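Local coordinates for solute-binding protein Csal_2479 (Chromohalobacter salexigens, PDB 4P1L), which binds D-glucuronate and probably delivers it to a tripartite ATP-independent periplasmic (TRAP) transporter for uptake into the cytoplasm, at residues H153-V161 with N288-K299. Residues are numbered along the deposited sequence; the frame is centred on the assembly and turned at random.
Sequences HPVETPDDV and NEVDDKSAFQAK
The side chain of Asn288 reaches across to the carbonyl oxygen of Val155. ND2 donates to Val155 O (2.9 Å); the oxygen lies in the amide plane, but the nitrogen stands about 52° above the carbonyl plane, off its lone pairs. The same nitrogen bonds Glu289 O within its own segment and reaches Glu156 OE1 weakly, while OD1 pairs with the hydroxyl of Ser225, which also accepts from Val155 N. With an alanine in place of Asn288, Val155 O would probably lose this donor and the Ser225 hydroxyl its amide oxygen. One residue on, Glu156 O takes the N-H of Asp291 N on an in-plane lone pair (2.9 Å, N-H...O angle 160°) and a hydrogen bond from a water that in turn accepts from Asp292 N. The carboxylates of Glu156 and Asp291 nevertheless come close, OE1 to OD1 3.5 Å, which may slightly favour protonation of one of them. Within 153-161, Asp160 OD2 accepts from the backbone N-H groups of Glu156 and Thr157. Pro158 lays CG over the centre of the Phe296 ring, a CH-pi contact 3.7 Å from the centroid; Val155 CG1, anti to the backbone N (chi1 168°), thereby meets the ring edge at CZ (3.8 Å). The contact joins the loop following strand 146-150 to the link between edge strand 286-288 and helix 293-298, N-capped by Asp292, in a mixed-sheet lobe of the TRAP solute-binding fold, outside the sugar pocket.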
loop_
_atom_site.group_PDB
_atom_site.type_symbol
_atom_site.label_atom_id
_atom_site.label_comp_id
_atom_site.label_asym_id
_atom_site.label_seq_id
_atom_site.Cartn_x
_atom_site.Cartn_y
_atom_site.Cartn_z
ATOM N N HIS A 153 -13.206 -0.571 21.465
ATOM C CA HIS A 153 -14.604 -0.829 21.099
ATOM C C HIS A 153 -14.807 -0.970 19.602
ATOM O O HIS A 153 -13.994 -0.487 18.814
ATOM C CB HIS A 153 -15.512 0.289 21.629
ATOM C CG HIS A 153 -15.168 1.659 21.125
ATOM N ND1 HIS A 153 -14.371 2.536 21.831
ATOM C CD2 HIS A 153 -15.529 2.313 19.993
ATOM C CE1 HIS A 153 -14.271 3.677 21.167
ATOM N NE2 HIS A 153 -14.961 3.565 20.046
ATOM N N PRO A 154 -15.905 -1.617 19.199
ATOM C CA PRO A 154 -16.229 -1.655 17.776
ATOM C C PRO A 154 -16.518 -0.251 17.283
ATOM O O PRO A 154 -17.130 0.551 17.998
ATOM C CB PRO A 154 -17.497 -2.517 17.709
ATOM C CG PRO A 154 -17.538 -3.262 19.028
ATOM C CD PRO A 154 -16.870 -2.381 20.017
ATOM N N VAL A 155 -16.081 0.044 16.076
ATOM C CA VAL A 155 -16.480 1.277 15.403
ATOM C C VAL A 155 -17.642 0.996 14.463
ATOM O O VAL A 155 -17.524 0.192 13.540
ATOM C CB VAL A 155 -15.304 1.886 14.601
ATOM C CG1 VAL A 155 -15.811 3.000 13.681
ATOM C CG2 VAL A 155 -14.256 2.406 15.546
ATOM N N GLU A 156 -18.775 1.632 14.728
ATOM C CA GLU A 156 -19.990 1.396 13.972
ATOM C C GLU A 156 -20.282 2.567 13.081
ATOM O O GLU A 156 -20.711 2.383 11.947
ATOM C CB GLU A 156 -21.205 1.186 14.900
ATOM C CG GLU A 156 -21.111 0.009 15.856
ATOM C CD GLU A 156 -21.261 -1.355 15.184
ATOM O OE1 GLU A 156 -21.031 -1.462 13.948
ATOM O OE2 GLU A 156 -21.639 -2.320 15.913
ATOM N N THR A 157 -20.046 3.772 13.604
ATOM C CA THR A 157 -20.275 5.009 12.877
ATOM C C THR A 157 -19.073 5.922 13.047
ATOM O O THR A 157 -18.216 5.693 13.896
ATOM C CB THR A 157 -21.509 5.754 13.408
ATOM O OG1 THR A 157 -21.267 6.145 14.762
ATOM C CG2 THR A 157 -22.732 4.872 13.371
ATOM N N PRO A 158 -18.998 6.974 12.235
ATOM C CA PRO A 158 -17.856 7.869 12.403
ATOM C C PRO A 158 -17.667 8.412 13.827
ATOM O O PRO A 158 -16.520 8.554 14.282
ATOM C CB PRO A 158 -18.144 8.971 11.382
ATOM C CG PRO A 158 -18.866 8.255 10.280
ATOM C CD PRO A 158 -19.788 7.312 11.039
ATOM N N ASP A 159 -18.748 8.674 14.540
ATOM C CA ASP A 159 -18.616 9.201 15.893
ATOM C C ASP A 159 -17.925 8.239 16.868
ATOM O O ASP A 159 -17.371 8.687 17.860
ATOM C CB ASP A 159 -19.975 9.681 16.434
ATOM C CG ASP A 159 -20.393 11.029 15.829
ATOM O OD1 ASP A 159 -19.715 11.511 14.887
ATOM O OD2 ASP A 159 -21.397 11.611 16.288
ATOM N N ASP A 160 -17.911 6.937 16.569
ATOM C CA ASP A 160 -17.165 5.989 17.394
ATOM C C ASP A 160 -15.640 6.143 17.247
ATOM O O ASP A 160 -14.887 5.565 18.026
ATOM C CB ASP A 160 -17.571 4.538 17.086
ATOM C CG ASP A 160 -19.010 4.240 17.438
ATOM O OD1 ASP A 160 -19.492 4.783 18.443
ATOM O OD2 ASP A 160 -19.666 3.475 16.706
ATOM N N VAL A 161 -15.184 6.917 16.268
ATOM C CA VAL A 161 -13.753 7.149 16.140
ATOM C C VAL A 161 -13.289 8.235 17.150
ATOM O O VAL A 161 -12.095 8.339 17.428
ATOM C CB VAL A 161 -13.361 7.496 14.680
ATOM C CG1 VAL A 161 -11.854 7.602 14.528
ATOM C CG2 VAL A 161 -13.876 6.401 13.734
ATOM N N ASN A 288 -16.373 -6.474 12.943
ATOM C CA ASN A 288 -17.700 -5.954 12.625
ATOM C C ASN A 288 -17.692 -5.151 11.349
ATOM O O ASN A 288 -16.777 -4.365 11.116
ATOM C CB ASN A 288 -18.283 -5.074 13.760
ATOM C CG ASN A 288 -17.562 -3.730 13.906
ATOM O OD1 ASN A 288 -16.422 -3.671 14.365
ATOM N ND2 ASN A 288 -18.240 -2.652 13.546
ATOM N N GLU A 289 -18.711 -5.364 10.515
ATOM C CA GLU A 289 -19.010 -4.460 9.425
ATOM C C GLU A 289 -19.454 -3.177 10.133
ATOM O O GLU A 289 -20.068 -3.236 11.206
ATOM C CB GLU A 289 -20.151 -4.991 8.540
ATOM C CG GLU A 289 -19.914 -6.389 7.956
ATOM C CD GLU A 289 -18.934 -6.379 6.779
ATOM O OE1 GLU A 289 -18.495 -5.283 6.327
ATOM O OE2 GLU A 289 -18.610 -7.479 6.296
ATOM N N VAL A 290 -19.153 -2.034 9.543
ATOM C CA VAL A 290 -19.668 -0.771 10.043
ATOM C C VAL A 290 -21.112 -0.616 9.607
ATOM O O VAL A 290 -21.591 -1.340 8.736
ATOM C CB VAL A 290 -18.828 0.465 9.598
ATOM C CG1 VAL A 290 -17.390 0.361 10.123
ATOM C CG2 VAL A 290 -18.832 0.662 8.073
ATOM N N ASP A 291 -21.809 0.317 10.236
ATOM C CA ASP A 291 -23.203 0.585 9.921
ATOM C C ASP A 291 -23.386 0.960 8.472
ATOM O O ASP A 291 -24.253 0.421 7.814
ATOM C CB ASP A 291 -23.734 1.741 10.777
ATOM C CG ASP A 291 -24.143 1.298 12.160
ATOM O OD1 ASP A 291 -23.810 0.147 12.541
ATOM O OD2 ASP A 291 -24.804 2.095 12.853
ATOM N N ASP A 292 -22.584 1.903 7.991
ATOM C CA ASP A 292 -22.815 2.529 6.683
ATOM C C ASP A 292 -21.537 3.223 6.188
ATOM O O ASP A 292 -21.213 4.332 6.620
ATOM C CB ASP A 292 -23.960 3.511 6.807
ATOM C CG ASP A 292 -24.227 4.281 5.522
ATOM O OD1 ASP A 292 -23.715 3.889 4.438
ATOM O OD2 ASP A 292 -24.958 5.283 5.626
ATOM N N LYS A 293 -20.817 2.546 5.293
ATOM C CA LYS A 293 -19.553 3.046 4.778
ATOM C C LYS A 293 -19.748 4.397 4.100
ATOM O O LYS A 293 -18.865 5.268 4.137
ATOM C CB LYS A 293 -18.915 2.018 3.826
ATOM C CG LYS A 293 -18.187 0.877 4.540
ATOM C CD LYS A 293 -17.811 -0.278 3.579
ATOM C CE LYS A 293 -16.884 0.185 2.455
ATOM N NZ LYS A 293 -16.473 -0.963 1.533
ATOM N N SER A 294 -20.925 4.614 3.529
ATOM C CA SER A 294 -21.189 5.887 2.869
ATOM C C SER A 294 -21.167 7.074 3.862
ATOM O O SER A 294 -20.882 8.225 3.478
ATOM C CB SER A 294 -22.493 5.818 2.080
ATOM O OG SER A 294 -23.580 6.109 2.918
ATOM N N ALA A 295 -21.433 6.809 5.143
ATOM C CA ALA A 295 -21.382 7.875 6.152
ATOM C C ALA A 295 -19.940 8.319 6.406
ATOM O O ALA A 295 -19.666 9.495 6.682
ATOM C CB ALA A 295 -22.057 7.447 7.471
ATOM N N PHE A 296 -19.007 7.376 6.308
ATOM C CA PHE A 296 -17.602 7.693 6.455
ATOM C C PHE A 296 -17.134 8.440 5.232
ATOM O O PHE A 296 -16.454 9.447 5.336
ATOM C CB PHE A 296 -16.775 6.419 6.600
ATOM C CG PHE A 296 -16.835 5.821 7.970
ATOM C CD1 PHE A 296 -17.870 4.956 8.314
ATOM C CD2 PHE A 296 -15.864 6.103 8.902
ATOM C CE1 PHE A 296 -17.932 4.396 9.568
ATOM C CE2 PHE A 296 -15.926 5.537 10.146
ATOM C CZ PHE A 296 -16.977 4.697 10.483
ATOM N N GLN A 297 -17.534 7.938 4.069
ATOM C CA GLN A 297 -17.156 8.551 2.813
ATOM C C GLN A 297 -17.659 9.982 2.710
ATOM O O GLN A 297 -16.947 10.863 2.222
ATOM C CB GLN A 297 -17.698 7.715 1.667
ATOM C CG GLN A 297 -17.375 8.258 0.280
ATOM C CD GLN A 297 -17.730 7.262 -0.825
ATOM O OE1 GLN A 297 -18.435 6.279 -0.585
ATOM N NE2 GLN A 297 -17.251 7.523 -2.039
ATOM N N ALA A 298 -18.894 10.233 3.166
ATOM C CA ALA A 298 -19.462 11.570 3.047
ATOM C C ALA A 298 -18.599 12.568 3.824
ATOM O O ALA A 298 -18.416 13.714 3.397
ATOM C CB ALA A 298 -20.888 11.595 3.548
ATOM N N LYS A 299 -18.044 12.128 4.949
ATOM C CA LYS A 299 -17.190 13.008 5.747
ATOM C C LYS A 299 -15.858 13.369 5.075
ATOM O O LYS A 299 -15.141 14.258 5.552
ATOM C CB LYS A 299 -16.929 12.375 7.109
ATOM C CG LYS A 299 -18.130 12.472 8.038
ATOM C CD LYS A 299 -17.750 12.025 9.415
ATOM C CE LYS A 299 -18.480 12.815 10.493
ATOM N NZ LYS A 299 -19.933 12.620 10.405
HETATM O O HOH W 1 -21.370 3.966 9.597
#